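Local structure of monosaccharide ABC transporter substrate-binding protein, CUT2 family (Bradyrhizobium sp., 4YHS) at residues Y27-A32 / K326-D331; L61-P66 / V89-V94; S126-N131 / G150-D155; V186-F191 / S214-L219. The protein probably binds a monosaccharide or a related small solute outside the inner membrane and delivers it to an ABC importer of the CUT2 sugar family. All blocks are in the same frame, centred on the assembly; numbering follows the deposited sequence.

Contact 1. Residues Y27-A32 / K326-D331; sequences YPYDAA and KIFVVD
D30 and K326 bring the two backbones together at one point: A31 and K326 have their CA atoms 4.3 Å apart, and the amide of K326 gives a nearly straight hydrogen bond to D30 O (N to O 2.9 Å, 174° at the hydrogen). That amide approaches from above the carbonyl plane of D30, 37° out of it. The same oxygen takes a second proton from a water, which also donates to K326 O, with 2.9 Å from the water to each of D30 O and K326 O. It bridges the two carbonyls beside the direct bond. Beyond it the backbones part, and strand 322-331, which is interrupted near K326 and I327, changes partners: A32 pairs with G324 on one side of the break, while F328 and V330 pair with A296 and A294 of strand 293-296. This switching of a late strand between neighbours is consistent with the hinge region of a two-lobed periplasmic binding protein. Among the side chains, D30 CB and K326 CB sit 4.0 Å apart, but their charged ends diverge to separate salt bridges, D30 with K48 and K326 with D46, both on strand 43-49. Y29, which is buried, meets F328 at about a right angle. The phenol oxygen lies in the plane of the F328 ring at its edge, 3.9 Å from Y29 OH to F328 CE1, while S298 OG hydrogen-bonds the same hydroxyl. With F328 CG between its backbone N and carbonyl carbon (chi1 58°), the ring edge is turned to Y29.

Contact 2. Residues L61-P66 / V89-V94; sequences LCVSFP and VKMNLV
L61-F65 and K90-V94 run side by side as parallel strands, their axes 4.7 Å apart and 24° askew, joined by five backbone hydrogen bonds. On the face carrying L61, V63, M91 and L93 the contacts between the two strands are apolar. V63 splits its two methyls between neighbours: CG1 rests on L93 CD1 at 3.8 Å, and CG2 on M91 CG at 4.0 Å. L93 CG lies anti to the backbone N (chi1 -173°), and CD1 reaches on to F65, sitting over the centre of the ring in a CH-pi contact, 3.9 Å from L93 CD1 to the centroid. W73 meets the same ring edge-to-face. Replacing F65 with an alanine would probably leave L93 CD1 without the ring it lies on and open a gap beside W73. L61 CD1 meets V89 CG2 at 4.0 Å. The strands form a beta-alpha-beta unit with helix 71-87, which covers M91, L93 and F65, while helix 299-314 packs on L61 and V89. The other face turns to helix 102-115, where C62 is disulfide-bonded to C112, S64 OG is hydrogen-bonded to Q105 NE2, and V94 touches Q108; strand 119-122 pairs along the far edge of strand 60-65.

Contact 3. Residues S126-N131 / G150-D155; sequences SADGLN and GISSPD
S152 OG is gripped by two residues of the 126-131 loop: it donates to D128 OD1 (OG to OD1 2.6 Å) and accepts from the amide of N131 (ND2 to OG 3.0 Å, 171° at the hydrogen). The serine oxygen lies almost in the amide plane of N131, yet it meets the aspartate from well above the carboxylate plane. With chi1 at 76°, S152 OG stands between its own backbone N and carbonyl carbon, where both partners can reach it. The backbone of S152 adds a third tie, its N donating to A127 O at 2.9 Å, almost straight at 173°. D128 and N131 can share one hydroxyl because they are the first and last residues of a type I beta turn, closed by N131 N bonding D128 O. That turn runs straight into helix 131-138. Both loops follow parallel strands of one lobe, 119-122 and 144-147, at the strand ends that in this family usually look toward the cleft between the lobes. I151 packs next to N131: its CG2 lies 3.7 Å from N131 OD1, and its side chain continues onto I122 and I134. Next to it S153 makes an ST turn, its OG accepting from D155 N at 3.0 Å. A water links S153 OG to N131 O, donating to the latter at 2.8 Å. G150 has a positive phi at which a beta carbon would collide with the carbonyl oxygen of the residue before it; its own oxygen accepts a CA-H...O contact from A127 CA.

Contact 4. Residues V186-F191 / S214-L219; sequences VVVGWF and SAIKVL
V187 turns CG1 anti to its amide nitrogen (chi1 177°), while L219 swings CG beside its own nitrogen (chi1 -65°), and the two branches run into each other. V187 CG1 lies 3.6 Å from L219 CG and 3.7 Å from L219 CD2, so one methyl is set into the fork of the leucine. With an alanine in place of L219 the fork is gone, and V187 CG1 would probably be left facing a gap. On the face carrying V186, V188, I216 and V218, V188 CG2 touches I216 CG2 at 3.6 Å, the two side chains crossing at a slant. W190 and V218 lie side by side and point the same way, with W190 CB 3.6 Å from V218 CG1. The indole itself leads off to stack on F207, and its NE1 bonds N204, both on helix 198-211. The strands themselves run parallel, 35° askew, and four backbone hydrogen bonds tie them. The tightest is V188 N to K217 O at 2.8 Å, and the most stretched is V186 N to A215 O at 3.2 Å. With helix 198-211 they make a beta-alpha-beta unit in which 216-218 is an edge strand of the sheet within this chain. Every polar bond across the contact is backbone to backbone and every side-chain to side-chain contact is between carbons: the amides fix the register, and the side chains meet through van der Waals packing, without directional bonds.

In the fold
Contact 1 joins segments near the two ends of the chain; between them come contacts 2, 3 and 4, in that order. Contacts 1 and 2 belong to the same mixed sheet, their centres 25 Å apart. Contact 3, its centre 18 Å from that of contact 2, lies in the loops that follow strands 119-122 and 144-147 of that sheet. Contact 4 lies in a separate parallel sheet of four strands, 43 Å between centres from contact 2 and across the middle of the chain. Centre to centre, contact 1 is about 26 Å from contacts 3 and 4. This matches a two-lobed binding protein: contacts 2 and 3 in one lobe, contact 4 in the other, contact 1 near the probable hinge.

Contact 1. Residues Y27-A32 / K326-D331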
loop_
_atom_site.group_PDB
_atom_site.type_symbol
_atom_site.label_atom_id
_atom_site.label_comp_id
_atom_site.label_asym_id
_atom_site.label_seq_id
_atom_site.Cartn_x
_atom_site.Cartn_y
_atom_site.Cartn_z
ATOM N N TYR A 27 7.166 10.252 13.104
ATOM C CA TYR A 27 7.230 9.235 14.128
ATOM C C TYR A 27 6.897 9.808 15.527
ATOM O O TYR A 27 6.974 11.017 15.725
ATOM C CB TYR A 27 8.620 8.612 14.132
ATOM C CG TYR A 27 9.735 9.594 14.362
ATOM C CD1 TYR A 27 10.323 10.249 13.300
ATOM C CD2 TYR A 27 10.209 9.861 15.652
ATOM C CE1 TYR A 27 11.357 11.146 13.493
ATOM C CE2 TYR A 27 11.243 10.748 15.864
ATOM C CZ TYR A 27 11.820 11.391 14.777
ATOM O OH TYR A 27 12.863 12.280 14.962
ATOM N N PRO A 28 6.552 8.944 16.503
ATOM C CA PRO A 28 6.351 7.497 16.348
ATOM C C PRO A 28 5.102 7.188 15.548
ATOM O O PRO A 28 4.171 8.003 15.537
ATOM C CB PRO A 28 6.227 7.002 17.802
ATOM C CG PRO A 28 5.830 8.219 18.588
ATOM C CD PRO A 28 6.533 9.339 17.926
ATOM N N TYR A 29 5.086 6.049 14.863
ATOM C CA TYR A 29 3.987 5.738 13.959
ATOM C C TYR A 29 3.394 4.392 14.334
ATOM O O TYR A 29 4.121 3.442 14.606
ATOM C CB TYR A 29 4.479 5.738 12.508
ATOM C CG TYR A 29 3.408 6.048 11.467
ATOM C CD1 TYR A 29 3.077 7.352 11.161
ATOM C CD2 TYR A 29 2.736 5.037 10.782
ATOM C CE1 TYR A 29 2.108 7.663 10.251
ATOM C CE2 TYR A 29 1.760 5.355 9.825
ATOM C CZ TYR A 29 1.454 6.685 9.577
ATOM O OH TYR A 29 0.483 7.069 8.673
ATOM N N ASP A 30 2.070 4.320 14.343
ATOM C CA ASP A 30 1.368 3.083 14.630
ATOM C C ASP A 30 1.694 2.088 13.548
ATOM O O ASP A 30 1.503 2.372 12.364
ATOM C CB ASP A 30 -0.145 3.300 14.703
ATOM C CG ASP A 30 -0.578 4.021 15.968
ATOM O OD1 ASP A 30 0.188 4.054 16.961
ATOM O OD2 ASP A 30 -1.715 4.520 15.985
ATOM N N ALA A 31 2.195 0.932 13.979
ATOM C CA ALA A 31 2.612 -0.140 13.080
ATOM C C ALA A 31 2.145 -1.506 13.615
ATOM O O ALA A 31 1.598 -1.609 14.728
ATOM C CB ALA A 31 4.146 -0.108 12.905
ATOM N N ALA A 32 2.363 -2.546 12.802
ATOM C CA ALA A 32 2.068 -3.924 13.158
ATOM C C ALA A 32 3.226 -4.776 12.697
ATOM O O ALA A 32 3.563 -4.757 11.509
ATOM C CB ALA A 32 0.761 -4.393 12.503
ATOM N N LYS A 326 0.263 0.415 10.547
ATOM C CA LYS A 326 -1.065 -0.055 10.919
ATOM C C LYS A 326 -2.081 0.558 9.993
ATOM O O LYS A 326 -2.196 1.776 9.862
ATOM C CB LYS A 326 -1.374 0.297 12.369
ATOM C CG LYS A 326 -2.725 -0.137 12.854
ATOM C CD LYS A 326 -2.684 -1.587 13.256
ATOM C CE LYS A 326 -4.040 -2.105 13.760
ATOM N NZ LYS A 326 -4.001 -3.589 13.905
ATOM N N ILE A 327 -2.851 -0.294 9.347
ATOM C CA ILE A 327 -3.811 0.190 8.373
ATOM C C ILE A 327 -5.025 0.761 9.106
ATOM O O ILE A 327 -5.493 0.182 10.086
ATOM C CB ILE A 327 -4.217 -0.935 7.422
ATOM C CG1 ILE A 327 -3.037 -1.313 6.541
ATOM C CG2 ILE A 327 -5.428 -0.514 6.564
ATOM C CD1 ILE A 327 -3.152 -2.715 5.955
ATOM N N PHE A 328 -5.517 1.907 8.619
ATOM C CA PHE A 328 -6.672 2.584 9.189
ATOM C C PHE A 328 -7.507 3.149 8.061
ATOM O O PHE A 328 -6.997 3.432 6.965
ATOM C CB PHE A 328 -6.269 3.713 10.159
ATOM C CG PHE A 328 -5.395 4.784 9.542
ATOM C CD1 PHE A 328 -4.010 4.640 9.525
ATOM C CD2 PHE A 328 -5.943 5.950 9.036
ATOM C CE1 PHE A 328 -3.180 5.625 8.984
ATOM C CE2 PHE A 328 -5.123 6.933 8.476
ATOM C CZ PHE A 328 -3.745 6.770 8.456
ATOM N N VAL A 329 -8.801 3.312 8.344
ATOM C CA VAL A 329 -9.726 3.743 7.317
ATOM C C VAL A 329 -9.838 5.268 7.403
ATOM O O VAL A 329 -10.093 5.814 8.467
ATOM C CB VAL A 329 -11.100 3.083 7.477
ATOM C CG1 VAL A 329 -12.099 3.684 6.527
ATOM C CG2 VAL A 329 -10.985 1.558 7.265
ATOM N N VAL A 330 -9.657 5.920 6.259
ATOM C CA VAL A 330 -9.825 7.347 6.138
ATOM C C VAL A 330 -11.230 7.725 5.642
ATOM O O VAL A 330 -11.698 7.189 4.614
ATOM C CB VAL A 330 -8.772 7.898 5.173
ATOM C CG1 VAL A 330 -8.959 9.387 4.954
ATOM C CG2 VAL A 330 -7.379 7.606 5.728
ATOM N N ASP A 331 -11.853 8.687 6.329
ATOM C CA ASP A 331 -13.178 9.183 5.944
ATOM C C ASP A 331 -13.285 10.655 6.295
ATOM O O ASP A 331 -12.295 11.262 6.676
ATOM C CB ASP A 331 -14.305 8.388 6.617
ATOM C CG ASP A 331 -14.317 8.483 8.123
ATOM O OD1 ASP A 331 -13.642 9.347 8.735
ATOM O OD2 ASP A 331 -15.067 7.666 8.707
HETATM O O HOH W 1 -0.665 3.860 11.138
#

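Contact 2. Residues L61-P66 / V89-V94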
loop_
_atom_site.group_PDB
_atom_site.type_symbol
_atom_site.label_atom_id
_atom_site.label_comp_id
_atom_site.label_asym_id
_atom_site.label_seq_id
_atom_site.Cartn_x
_atom_site.Cartn_y
_atom_site.Cartn_z
ATOM N N LEU A 61 22.749 3.920 -0.000
ATOM C CA LEU A 61 21.610 3.022 -0.148
ATOM C C LEU A 61 21.190 2.982 -1.597
ATOM O O LEU A 61 20.815 4.013 -2.158
ATOM C CB LEU A 61 20.402 3.476 0.684
ATOM C CG LEU A 61 20.630 3.697 2.186
ATOM C CD1 LEU A 61 19.336 4.089 2.860
ATOM C CD2 LEU A 61 21.244 2.476 2.843
ATOM N N CYS A 62 21.254 1.803 -2.200
ATOM C CA CYS A 62 20.714 1.623 -3.550
ATOM C C CYS A 62 19.240 1.298 -3.402
ATOM O O CYS A 62 18.886 0.390 -2.633
ATOM C CB CYS A 62 21.456 0.518 -4.311
ATOM S SG CYS A 62 20.635 0.055 -5.845
ATOM N N VAL A 63 18.374 2.041 -4.100
ATOM C CA VAL A 63 16.933 1.808 -4.019
ATOM C C VAL A 63 16.439 1.483 -5.428
ATOM O O VAL A 63 16.591 2.289 -6.339
ATOM C CB VAL A 63 16.163 3.018 -3.437
ATOM C CG1 VAL A 63 14.682 2.640 -3.214
ATOM C CG2 VAL A 63 16.799 3.447 -2.130
ATOM N N SER A 64 15.834 0.304 -5.576
ATOM C CA SER A 64 15.342 -0.200 -6.870
ATOM C C SER A 64 13.815 -0.297 -6.889
ATOM O O SER A 64 13.210 -1.031 -6.091
ATOM C CB SER A 64 15.981 -1.566 -7.153
ATOM O OG SER A 64 15.378 -2.238 -8.246
ATOM N N PHE A 65 13.203 0.505 -7.760
ATOM C CA PHE A 65 11.754 0.601 -7.889
ATOM C C PHE A 65 11.302 -0.124 -9.140
ATOM O O PHE A 65 12.065 -0.221 -10.113
ATOM C CB PHE A 65 11.316 2.057 -7.993
ATOM C CG PHE A 65 11.008 2.734 -6.668
ATOM C CD1 PHE A 65 11.536 2.298 -5.487
ATOM C CD2 PHE A 65 10.161 3.847 -6.653
ATOM C CE1 PHE A 65 11.210 2.972 -4.277
ATOM C CE2 PHE A 65 9.850 4.505 -5.495
ATOM C CZ PHE A 65 10.354 4.087 -4.314
ATOM N N PRO A 66 10.068 -0.641 -9.134
ATOM C CA PRO A 66 9.519 -1.263 -10.347
ATOM C C PRO A 66 9.302 -0.257 -11.483
ATOM O O PRO A 66 9.433 -0.611 -12.666
ATOM C CB PRO A 66 8.185 -1.839 -9.866
ATOM C CG PRO A 66 7.810 -0.986 -8.693
ATOM C CD PRO A 66 9.102 -0.626 -8.028
ATOM N N VAL A 89 21.773 10.159 5.067
ATOM C CA VAL A 89 22.388 9.098 4.267
ATOM C C VAL A 89 22.172 9.419 2.794
ATOM O O VAL A 89 21.403 10.315 2.469
ATOM C CB VAL A 89 21.834 7.695 4.647
ATOM C CG1 VAL A 89 22.228 7.357 6.088
ATOM C CG2 VAL A 89 20.319 7.604 4.437
ATOM N N LYS A 90 22.883 8.704 1.927
ATOM C CA LYS A 90 22.874 8.949 0.483
ATOM C C LYS A 90 22.098 7.892 -0.246
ATOM O O LYS A 90 22.503 6.733 -0.289
ATOM C CB LYS A 90 24.295 8.969 -0.098
ATOM C CG LYS A 90 25.295 9.919 0.574
ATOM C CD LYS A 90 26.646 9.916 -0.182
ATOM C CE LYS A 90 27.870 9.786 0.747
ATOM N NZ LYS A 90 28.167 8.376 1.186
HETATM N N MSE A 91 20.990 8.308 -0.835
HETATM C CA MSE A 91 20.141 7.423 -1.614
HETATM C C MSE A 91 20.514 7.539 -3.084
HETATM O O MSE A 91 20.776 8.628 -3.569
HETATM C CB MSE A 91 18.659 7.782 -1.414
HETATM C CG MSE A 91 17.741 7.264 -2.553
HETATM SE SE MSE A 91 15.996 8.024 -2.466
HETATM C CE MSE A 91 16.478 9.671 -3.401
ATOM N N ASN A 92 20.551 6.407 -3.777
ATOM C CA ASN A 92 20.698 6.378 -5.236
ATOM C C ASN A 92 19.526 5.534 -5.717
ATOM O O ASN A 92 19.518 4.319 -5.511
ATOM C CB ASN A 92 22.067 5.798 -5.642
ATOM C CG ASN A 92 22.061 5.143 -7.009
ATOM O OD1 ASN A 92 21.584 5.716 -7.991
ATOM N ND2 ASN A 92 22.609 3.930 -7.083
ATOM N N LEU A 93 18.491 6.174 -6.272
ATOM C CA LEU A 93 17.288 5.435 -6.648
ATOM C C LEU A 93 17.249 5.245 -8.152
ATOM O O LEU A 93 17.557 6.180 -8.901
ATOM C CB LEU A 93 16.022 6.153 -6.191
ATOM C CG LEU A 93 14.689 5.395 -6.371
ATOM C CD1 LEU A 93 13.731 5.755 -5.252
ATOM C CD2 LEU A 93 14.037 5.708 -7.734
ATOM N N VAL A 94 16.941 4.014 -8.562
ATOM C CA VAL A 94 16.767 3.629 -9.952
ATOM C C VAL A 94 15.381 2.974 -10.101
ATOM O O VAL A 94 14.842 2.414 -9.137
ATOM C CB VAL A 94 17.908 2.677 -10.420
ATOM C CG1 VAL A 94 19.243 3.428 -10.357
ATOM C CG2 VAL A 94 17.961 1.408 -9.569
#

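Contact 3. Residues S126-N131 / G150-D155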
loop_
_atom_site.group_PDB
_atom_site.type_symbol
_atom_site.label_atom_id
_atom_site.label_comp_id
_atom_site.label_asym_id
_atom_site.label_seq_id
_atom_site.Cartn_x
_atom_site.Cartn_y
_atom_site.Cartn_z
ATOM N N SER A 126 8.698 -9.031 -9.229
ATOM C CA SER A 126 7.993 -10.268 -8.904
ATOM C C SER A 126 8.530 -10.881 -7.609
ATOM O O SER A 126 9.622 -10.562 -7.157
ATOM C CB SER A 126 8.069 -11.275 -10.068
ATOM O OG SER A 126 9.255 -12.049 -10.072
ATOM N N ALA A 127 7.730 -11.746 -7.005
ATOM C CA ALA A 127 8.082 -12.348 -5.722
ATOM C C ALA A 127 9.341 -13.211 -5.752
ATOM O O ALA A 127 10.100 -13.195 -4.777
ATOM C CB ALA A 127 6.906 -13.183 -5.203
ATOM N N ASP A 128 9.549 -13.961 -6.845
ATOM C CA ASP A 128 10.642 -14.919 -6.988
ATOM C C ASP A 128 11.738 -14.488 -7.966
ATOM O O ASP A 128 12.802 -15.080 -7.982
ATOM C CB ASP A 128 10.120 -16.259 -7.505
ATOM C CG ASP A 128 8.968 -16.798 -6.687
ATOM O OD1 ASP A 128 8.804 -16.387 -5.509
ATOM O OD2 ASP A 128 8.231 -17.646 -7.239
ATOM N N GLY A 129 11.454 -13.505 -8.818
ATOM C CA GLY A 129 12.291 -13.255 -9.983
ATOM C C GLY A 129 13.665 -12.678 -9.670
ATOM O O GLY A 129 14.585 -12.753 -10.480
ATOM N N LEU A 130 13.781 -12.063 -8.493
ATOM C CA LEU A 130 15.038 -11.456 -8.046
ATOM C C LEU A 130 15.795 -12.346 -7.061
ATOM O O LEU A 130 16.855 -11.964 -6.563
ATOM C CB LEU A 130 14.772 -10.117 -7.370
ATOM C CG LEU A 130 13.944 -9.105 -8.149
ATOM C CD1 LEU A 130 13.770 -7.880 -7.271
ATOM C CD2 LEU A 130 14.626 -8.774 -9.471
ATOM N N ASN A 131 15.260 -13.528 -6.784
ATOM C CA ASN A 131 15.855 -14.404 -5.772
ATOM C C ASN A 131 17.310 -14.792 -6.081
ATOM O O ASN A 131 18.145 -14.869 -5.187
ATOM C CB ASN A 131 14.995 -15.657 -5.611
ATOM C CG ASN A 131 13.722 -15.395 -4.830
ATOM O OD1 ASN A 131 13.417 -14.242 -4.472
ATOM N ND2 ASN A 131 12.950 -16.458 -4.580
ATOM N N GLY A 150 6.885 -7.613 -1.579
ATOM C CA GLY A 150 7.050 -8.947 -1.022
ATOM C C GLY A 150 7.917 -9.800 -1.909
ATOM O O GLY A 150 7.640 -10.003 -3.090
ATOM N N ILE A 151 8.996 -10.271 -1.319
ATOM C CA ILE A 151 9.987 -11.118 -1.969
ATOM C C ILE A 151 10.099 -12.429 -1.217
ATOM O O ILE A 151 10.144 -12.422 0.018
ATOM C CB ILE A 151 11.359 -10.396 -1.994
ATOM C CG1 ILE A 151 11.282 -9.161 -2.902
ATOM C CG2 ILE A 151 12.499 -11.314 -2.409
ATOM C CD1 ILE A 151 12.421 -8.196 -2.635
ATOM N N SER A 152 10.165 -13.546 -1.946
ATOM C CA SER A 152 10.196 -14.883 -1.308
ATOM C C SER A 152 11.618 -15.353 -0.972
ATOM O O SER A 152 11.812 -16.346 -0.268
ATOM C CB SER A 152 9.478 -15.903 -2.200
ATOM O OG SER A 152 10.259 -16.292 -3.313
ATOM N N SER A 153 12.627 -14.628 -1.445
ATOM C CA SER A 153 14.006 -14.981 -1.113
ATOM C C SER A 153 14.247 -15.084 0.392
ATOM O O SER A 153 13.862 -14.190 1.136
ATOM C CB SER A 153 14.993 -13.940 -1.661
ATOM O OG SER A 153 16.299 -14.237 -1.175
ATOM N N PRO A 154 14.876 -16.165 0.843
ATOM C CA PRO A 154 15.265 -16.253 2.259
ATOM C C PRO A 154 16.399 -15.326 2.669
ATOM O O PRO A 154 16.666 -15.207 3.861
ATOM C CB PRO A 154 15.718 -17.704 2.388
ATOM C CG PRO A 154 16.222 -18.039 1.060
ATOM C CD PRO A 154 15.288 -17.376 0.102
ATOM N N ASP A 155 17.069 -14.702 1.700
ATOM C CA ASP A 155 18.187 -13.803 1.987
ATOM C C ASP A 155 17.812 -12.319 2.161
ATOM O O ASP A 155 18.648 -11.420 2.037
ATOM C CB ASP A 155 19.218 -13.952 0.875
ATOM C CG ASP A 155 20.035 -15.211 1.025
ATOM O OD1 ASP A 155 20.543 -15.444 2.147
ATOM O OD2 ASP A 155 20.136 -15.961 0.031
HETATM O O HOH W 2 17.481 -15.852 -2.683
#

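Contact 4. Residues V186-F191 / S214-L219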
loop_
_atom_site.group_PDB
_atom_site.type_symbol
_atom_site.label_atom_id
_atom_site.label_comp_id
_atom_site.label_asym_id
_atom_site.label_seq_id
_atom_site.Cartn_x
_atom_site.Cartn_y
_atom_site.Cartn_z
ATOM N N VAL A 186 -28.490 -4.460 4.093
ATOM C CA VAL A 186 -28.042 -3.479 3.103
ATOM C C VAL A 186 -27.164 -4.181 2.104
ATOM O O VAL A 186 -26.410 -5.084 2.465
ATOM C CB VAL A 186 -27.265 -2.291 3.726
ATOM C CG1 VAL A 186 -28.172 -1.477 4.639
ATOM C CG2 VAL A 186 -26.020 -2.781 4.485
ATOM N N VAL A 187 -27.280 -3.779 0.842
ATOM C CA VAL A 187 -26.623 -4.496 -0.251
ATOM C C VAL A 187 -25.368 -3.782 -0.687
ATOM O O VAL A 187 -25.387 -2.571 -0.921
ATOM C CB VAL A 187 -27.592 -4.655 -1.450
ATOM C CG1 VAL A 187 -26.905 -5.324 -2.627
ATOM C CG2 VAL A 187 -28.821 -5.433 -1.012
ATOM N N VAL A 188 -24.258 -4.521 -0.761
ATOM C CA VAL A 188 -23.006 -3.959 -1.255
ATOM C C VAL A 188 -22.673 -4.541 -2.621
ATOM O O VAL A 188 -22.612 -5.756 -2.776
ATOM C CB VAL A 188 -21.814 -4.264 -0.323
ATOM C CG1 VAL A 188 -20.525 -3.734 -0.930
ATOM C CG2 VAL A 188 -22.051 -3.688 1.097
ATOM N N GLY A 189 -22.393 -3.667 -3.582
ATOM C CA GLY A 189 -21.822 -4.079 -4.850
ATOM C C GLY A 189 -20.320 -4.037 -4.660
ATOM O O GLY A 189 -19.806 -3.043 -4.210
ATOM N N TRP A 190 -19.651 -5.145 -4.965
ATOM C CA TRP A 190 -18.226 -5.357 -4.658
ATOM C C TRP A 190 -17.468 -5.628 -5.959
ATOM O O TRP A 190 -17.833 -6.537 -6.721
ATOM C CB TRP A 190 -18.113 -6.501 -3.654
ATOM C CG TRP A 190 -16.714 -6.953 -3.262
ATOM C CD1 TRP A 190 -16.242 -8.212 -3.352
ATOM C CD2 TRP A 190 -15.647 -6.164 -2.704
ATOM N NE1 TRP A 190 -14.951 -8.280 -2.902
ATOM C CE2 TRP A 190 -14.559 -7.037 -2.493
ATOM C CE3 TRP A 190 -15.507 -4.824 -2.363
ATOM C CZ2 TRP A 190 -13.348 -6.608 -1.954
ATOM C CZ3 TRP A 190 -14.299 -4.392 -1.832
ATOM C CH2 TRP A 190 -13.245 -5.271 -1.632
ATOM N N PHE A 191 -16.416 -4.838 -6.191
ATOM C CA PHE A 191 -15.719 -4.764 -7.467
ATOM C C PHE A 191 -14.234 -4.844 -7.199
ATOM O O PHE A 191 -13.566 -3.816 -7.134
ATOM C CB PHE A 191 -16.065 -3.470 -8.183
ATOM C CG PHE A 191 -17.541 -3.304 -8.412
ATOM C CD1 PHE A 191 -18.154 -3.832 -9.544
ATOM C CD2 PHE A 191 -18.328 -2.655 -7.483
ATOM C CE1 PHE A 191 -19.524 -3.687 -9.748
ATOM C CE2 PHE A 191 -19.710 -2.517 -7.691
ATOM C CZ PHE A 191 -20.296 -3.051 -8.823
ATOM N N SER A 214 -22.733 -9.864 9.740
ATOM C CA SER A 214 -23.326 -8.531 9.872
ATOM C C SER A 214 -24.570 -8.451 9.005
ATOM O O SER A 214 -24.904 -9.430 8.329
ATOM C CB SER A 214 -22.328 -7.444 9.473
ATOM O OG SER A 214 -22.126 -7.428 8.073
ATOM N N ALA A 215 -25.248 -7.298 9.006
ATOM C CA ALA A 215 -26.431 -7.115 8.146
ATOM C C ALA A 215 -26.065 -6.800 6.676
ATOM O O ALA A 215 -26.950 -6.610 5.826
ATOM C CB ALA A 215 -27.336 -6.018 8.727
ATOM N N ILE A 216 -24.768 -6.799 6.370
ATOM C CA ILE A 216 -24.300 -6.607 5.007
ATOM C C ILE A 216 -24.552 -7.844 4.167
ATOM O O ILE A 216 -24.199 -8.966 4.557
ATOM C CB ILE A 216 -22.783 -6.289 4.957
ATOM C CG1 ILE A 216 -22.484 -4.935 5.622
ATOM C CG2 ILE A 216 -22.281 -6.303 3.526
ATOM C CD1 ILE A 216 -21.061 -4.818 6.069
ATOM N N LYS A 217 -25.159 -7.628 3.006
ATOM C CA LYS A 217 -25.230 -8.645 1.967
ATOM C C LYS A 217 -24.323 -8.178 0.822
ATOM O O LYS A 217 -24.497 -7.078 0.309
ATOM C CB LYS A 217 -26.675 -8.845 1.503
ATOM C CG LYS A 217 -26.828 -9.603 0.158
ATOM C CD LYS A 217 -26.296 -11.031 0.203
ATOM C CE LYS A 217 -26.213 -11.653 -1.183
ATOM N NZ LYS A 217 -25.582 -13.017 -1.159
ATOM N N VAL A 218 -23.363 -9.013 0.438
ATOM C CA VAL A 218 -22.490 -8.696 -0.679
ATOM C C VAL A 218 -22.963 -9.421 -1.940
ATOM O O VAL A 218 -23.196 -10.641 -1.942
ATOM C CB VAL A 218 -21.033 -9.068 -0.366
ATOM C CG1 VAL A 218 -20.129 -8.542 -1.411
ATOM C CG2 VAL A 218 -20.621 -8.514 0.957
ATOM N N LEU A 219 -23.147 -8.663 -3.016
ATOM C CA LEU A 219 -23.528 -9.269 -4.287
ATOM C C LEU A 219 -22.363 -10.107 -4.762
ATOM O O LEU A 219 -21.251 -9.922 -4.282
ATOM C CB LEU A 219 -23.874 -8.206 -5.318
ATOM C CG LEU A 219 -25.105 -7.359 -5.006
ATOM C CD1 LEU A 219 -25.291 -6.259 -6.065
ATOM C CD2 LEU A 219 -26.341 -8.225 -4.903
#